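Local coordinates for protein inactive Zymogen C11 Protease (Parabacteroides distasonis, PDB 6MZO) that is an inactive zymogen of a clostripain-like (family C11) cysteine protease of clan CD, which probably cleaves peptide bonds once activated, at residues Glu38-Asp43 against Phe64-Glu69. Sequence-based numbering, arbitrary orientation.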
ATOM      1  N   GLU A  38      19.739  -3.318   9.928  1.00 22.85           N
ATOM      2  CA  GLU A  38      19.731  -4.339  10.975  1.00 21.33           C
ATOM      3  C   GLU A  38      19.067  -5.631  10.472  1.00 20.44           C
ATOM      4  O   GLU A  38      19.494  -6.755  10.870  1.00 21.05           O
ATOM      5  CB  GLU A  38      18.999  -3.854  12.258  1.00 22.10           C
ATOM      6  CG  GLU A  38      19.849  -2.731  12.880  1.00 26.92           C
ATOM      7  CD  GLU A  38      19.380  -2.304  14.238  1.00 31.55           C
ATOM      8  OE1 GLU A  38      18.212  -2.531  14.566  1.00 34.63           O
ATOM      9  OE2 GLU A  38      20.184  -1.750  14.989  1.00 38.12           O
ATOM     10  N   GLY A  39      18.044  -5.483   9.655  1.00 19.42           N
ATOM     11  CA  GLY A  39      17.318  -6.661   9.158  1.00 20.84           C
ATOM     12  C   GLY A  39      18.208  -7.482   8.217  1.00 18.70           C
ATOM     13  O   GLY A  39      18.191  -8.729   8.283  1.00 18.90           O
ATOM     14  N   ILE A  40      18.935  -6.801   7.317  1.00 18.70           N
ATOM     15  CA  ILE A  40      19.857  -7.595   6.478  1.00 19.08           C
ATOM     16  C   ILE A  40      20.870  -8.292   7.308  1.00 20.27           C
ATOM     17  O   ILE A  40      21.247  -9.456   6.981  1.00 20.61           O
ATOM     18  CB  ILE A  40      20.597  -6.654   5.464  1.00 20.42           C
ATOM     19  CG1 ILE A  40      19.545  -5.977   4.558  1.00 23.35           C
ATOM     20  CG2 ILE A  40      21.695  -7.421   4.695  1.00 24.41           C
ATOM     21  CD1 ILE A  40      20.262  -4.706   3.881  1.00 32.79           C
ATOM     22  N   GLU A  41      21.430  -7.624   8.323  1.00 20.72           N
ATOM     23  CA  GLU A  41      22.466  -8.283   9.098  1.00 21.88           C
ATOM     24  C   GLU A  41      21.903  -9.491   9.880  1.00 22.38           C
ATOM     25  O   GLU A  41      22.638 -10.446  10.169  1.00 23.46           O
ATOM     26  CB  GLU A  41      23.140  -7.309  10.092  1.00 27.61           C
ATOM     27  CG  GLU A  41      23.871  -6.148   9.440  1.00 44.96           C
ATOM     28  CD  GLU A  41      24.431  -5.178  10.487  1.00 57.70           C
ATOM     29  OE1 GLU A  41      24.011  -3.983  10.512  1.00 60.75           O
ATOM     30  OE2 GLU A  41      25.253  -5.646  11.298  1.00 61.61           O
ATOM     31  N   ARG A  42      20.617  -9.408  10.255  1.00 21.34           N
ATOM     32  CA  ARG A  42      19.963 -10.482  11.015  1.00 21.65           C
ATOM     33  C   ARG A  42      19.620 -11.657  10.131  1.00 21.49           C
ATOM     34  O   ARG A  42      19.787 -12.787  10.582  1.00 24.08           O
ATOM     35  CB  ARG A  42      18.647  -9.983  11.661  1.00 21.16           C
ATOM     36  CG  ARG A  42      18.102 -11.028  12.620  1.00 24.53           C
ATOM     37  CD  ARG A  42      16.685 -10.613  13.026  1.00 26.94           C
ATOM     38  NE  ARG A  42      15.761 -11.015  11.969  1.00 32.03           N
ATOM     39  CZ  ARG A  42      14.448 -11.237  12.121  1.00 31.69           C
ATOM     40  NH1 ARG A  42      13.851 -11.151  13.348  1.00 35.21           N
ATOM     41  NH2 ARG A  42      13.736 -11.599  11.065  1.00 25.57           N
ATOM     42  N   ASP A  43      19.276 -11.420   8.861  1.00 20.65           N
ATOM     43  CA  ASP A  43      18.655 -12.508   8.061  1.00 20.60           C
ATOM     44  C   ASP A  43      19.505 -12.986   6.889  1.00 25.00           C
ATOM     45  O   ASP A  43      19.372 -14.142   6.442  1.00 23.29           O
ATOM     46  CB  ASP A  43      17.368 -12.043   7.460  1.00 19.46           C
ATOM     47  CG  ASP A  43      16.226 -11.862   8.494  1.00 19.17           C
ATOM     48  OD1 ASP A  43      16.411 -12.250   9.667  1.00 23.08           O
ATOM     49  OD2 ASP A  43      15.213 -11.340   8.051  1.00 20.09           O
ATOM     50  N   PHE A  64      21.270   3.346  -4.178  1.00 29.96           N
ATOM     51  CA  PHE A  64      22.442   2.651  -3.629  1.00 29.94           C
ATOM     52  C   PHE A  64      22.054   1.220  -3.306  1.00 29.05           C
ATOM     53  O   PHE A  64      20.904   0.901  -3.065  1.00 25.33           O
ATOM     54  CB  PHE A  64      23.019   3.347  -2.378  1.00 28.36           C
ATOM     55  CG  PHE A  64      21.982   3.652  -1.258  1.00 27.50           C
ATOM     56  CD1 PHE A  64      21.260   4.831  -1.300  1.00 32.82           C
ATOM     57  CD2 PHE A  64      21.830   2.770  -0.181  1.00 27.30           C
ATOM     58  CE1 PHE A  64      20.334   5.168  -0.266  1.00 31.66           C
ATOM     59  CE2 PHE A  64      20.919   3.066   0.863  1.00 30.38           C
ATOM     60  CZ  PHE A  64      20.185   4.276   0.819  1.00 26.69           C
ATOM     61  N   GLN A  65      23.045   0.364  -3.304  1.00 28.45           N
ATOM     62  CA  GLN A  65      22.887  -1.031  -2.931  1.00 24.46           C
ATOM     63  C   GLN A  65      23.314  -1.187  -1.471  1.00 25.27           C
ATOM     64  O   GLN A  65      24.258  -0.508  -0.959  1.00 25.98           O
ATOM     65  CB  GLN A  65      23.743  -1.891  -3.892  1.00 25.88           C
ATOM     66  CG  GLN A  65      23.680  -3.386  -3.452  1.00 24.80           C
ATOM     67  CD  GLN A  65      24.463  -4.304  -4.408  1.00 25.65           C
ATOM     68  OE1 GLN A  65      25.394  -3.863  -5.154  1.00 30.81           O
ATOM     69  NE2 GLN A  65      24.095  -5.586  -4.393  1.00 29.67           N
ATOM     70  N   LEU A  66      22.630  -2.084  -0.765  1.00 22.78           N
ATOM     71  CA  LEU A  66      23.088  -2.479   0.557  1.00 22.69           C
ATOM     72  C   LEU A  66      23.409  -3.929   0.448  1.00 27.01           C
ATOM     73  O   LEU A  66      22.549  -4.699  -0.005  1.00 24.66           O
ATOM     74  CB  LEU A  66      22.019  -2.321   1.612  1.00 21.97           C
ATOM     75  CG  LEU A  66      21.678  -0.880   1.919  1.00 24.57           C
ATOM     76  CD1 LEU A  66      20.517  -0.807   2.964  1.00 24.85           C
ATOM     77  CD2 LEU A  66      22.914  -0.078   2.446  1.00 26.72           C
ATOM     78  N   LYS A  67      24.578  -4.331   0.876  1.00 27.25           N
ATOM     79  CA  LYS A  67      24.889  -5.730   0.842  1.00 29.73           C
ATOM     80  C   LYS A  67      25.673  -6.154   2.067  1.00 27.43           C
ATOM     81  O   LYS A  67      26.159  -5.343   2.778  1.00 28.72           O
ATOM     82  CB  LYS A  67      25.629  -6.076  -0.425  1.00 31.07           C
ATOM     83  CG  LYS A  67      27.014  -5.517  -0.444  1.00 29.54           C
ATOM     84  CD  LYS A  67      27.659  -5.629  -1.809  1.00 52.19           C
ATOM     85  CE  LYS A  67      27.506  -6.990  -2.416  1.00 54.61           C
ATOM     86  NZ  LYS A  67      28.197  -7.087  -3.720  1.00 56.69           N
ATOM     87  N   LEU A  68      25.705  -7.445   2.314  1.00 24.85           N
ATOM     88  CA  LEU A  68      26.459  -7.987   3.404  1.00 26.88           C
ATOM     89  C   LEU A  68      27.857  -8.303   2.946  1.00 28.17           C
ATOM     90  O   LEU A  68      28.047  -8.866   1.948  1.00 28.82           O
ATOM     91  CB  LEU A  68      25.834  -9.270   3.906  1.00 32.84           C
ATOM     92  CG  LEU A  68      24.962  -9.181   5.130  1.00 35.72           C
ATOM     93  CD1 LEU A  68      24.538 -10.546   5.609  1.00 33.52           C
ATOM     94  CD2 LEU A  68      25.597  -8.392   6.249  1.00 34.41           C
ATOM     95  N   GLU A  69      28.823  -7.928   3.736  1.00 27.56           N
ATOM     96  CA  GLU A  69      30.179  -8.204   3.421  1.00 35.17           C
ATOM     97  C   GLU A  69      30.783  -8.622   4.735  1.00 37.48           C
ATOM     98  O   GLU A  69      30.783  -7.883   5.660  1.00 39.89           O
ATOM     99  CB  GLU A  69      30.803  -6.952   2.850  1.00 37.52           C
ATOM    100  CG  GLU A  69      32.275  -6.840   2.925  1.00 42.67           C
ATOM    101  CD  GLU A  69      32.748  -5.474   2.484  1.00 42.00           C
ATOM    102  OE1 GLU A  69      33.354  -4.813   3.337  1.00 42.08           O
ATOM    103  OE2 GLU A  69      32.508  -5.115   1.320  1.00 33.16           O
TER
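Ile40 meets Leu66 and Leu68 where the C-terminal end of helix 26-43 lies on one face of the large mixed sheet, a helix-on-sheet layer of the caspase-like alpha/beta fold shared by clan CD peptidases. The local axes approach to 8.8 Å and run 35° apart, so helix and strand keep broadly the same direction. Followed outward, Ile40 points its CB at the strand and then forks. The branch methyl CG2, trans to the main-chain nitrogen, reaches Leu68 CG at 3.7 Å. The other arm, CG1, lies beside that nitrogen and extends nearly straight (chi2 162°) to CD1. This terminal methyl sits 3.7 Å from Leu66 CB and also touches Leu66 CD1. The two arms thus reach residues two apart on the strand: the Ile40 side chain lies roughly perpendicular to that of Leu66, whereas it and Leu68 pass each other head to tail. Leu50, on the adjoining strand 49-54, also touches Ile40, while Ile36 and Lys37, about one turn back, meet Leu66. No hydrogen bond joins the two segments, and the 207 Å² buried between them comes chiefly from these three aliphatic residues. Toward the exposed border, Leu68 CD2 approaches Glu41 CA at 4.2 Å, while Leu68 CD1 lies 3.7 Å from the carbonyl oxygen O of Ile40.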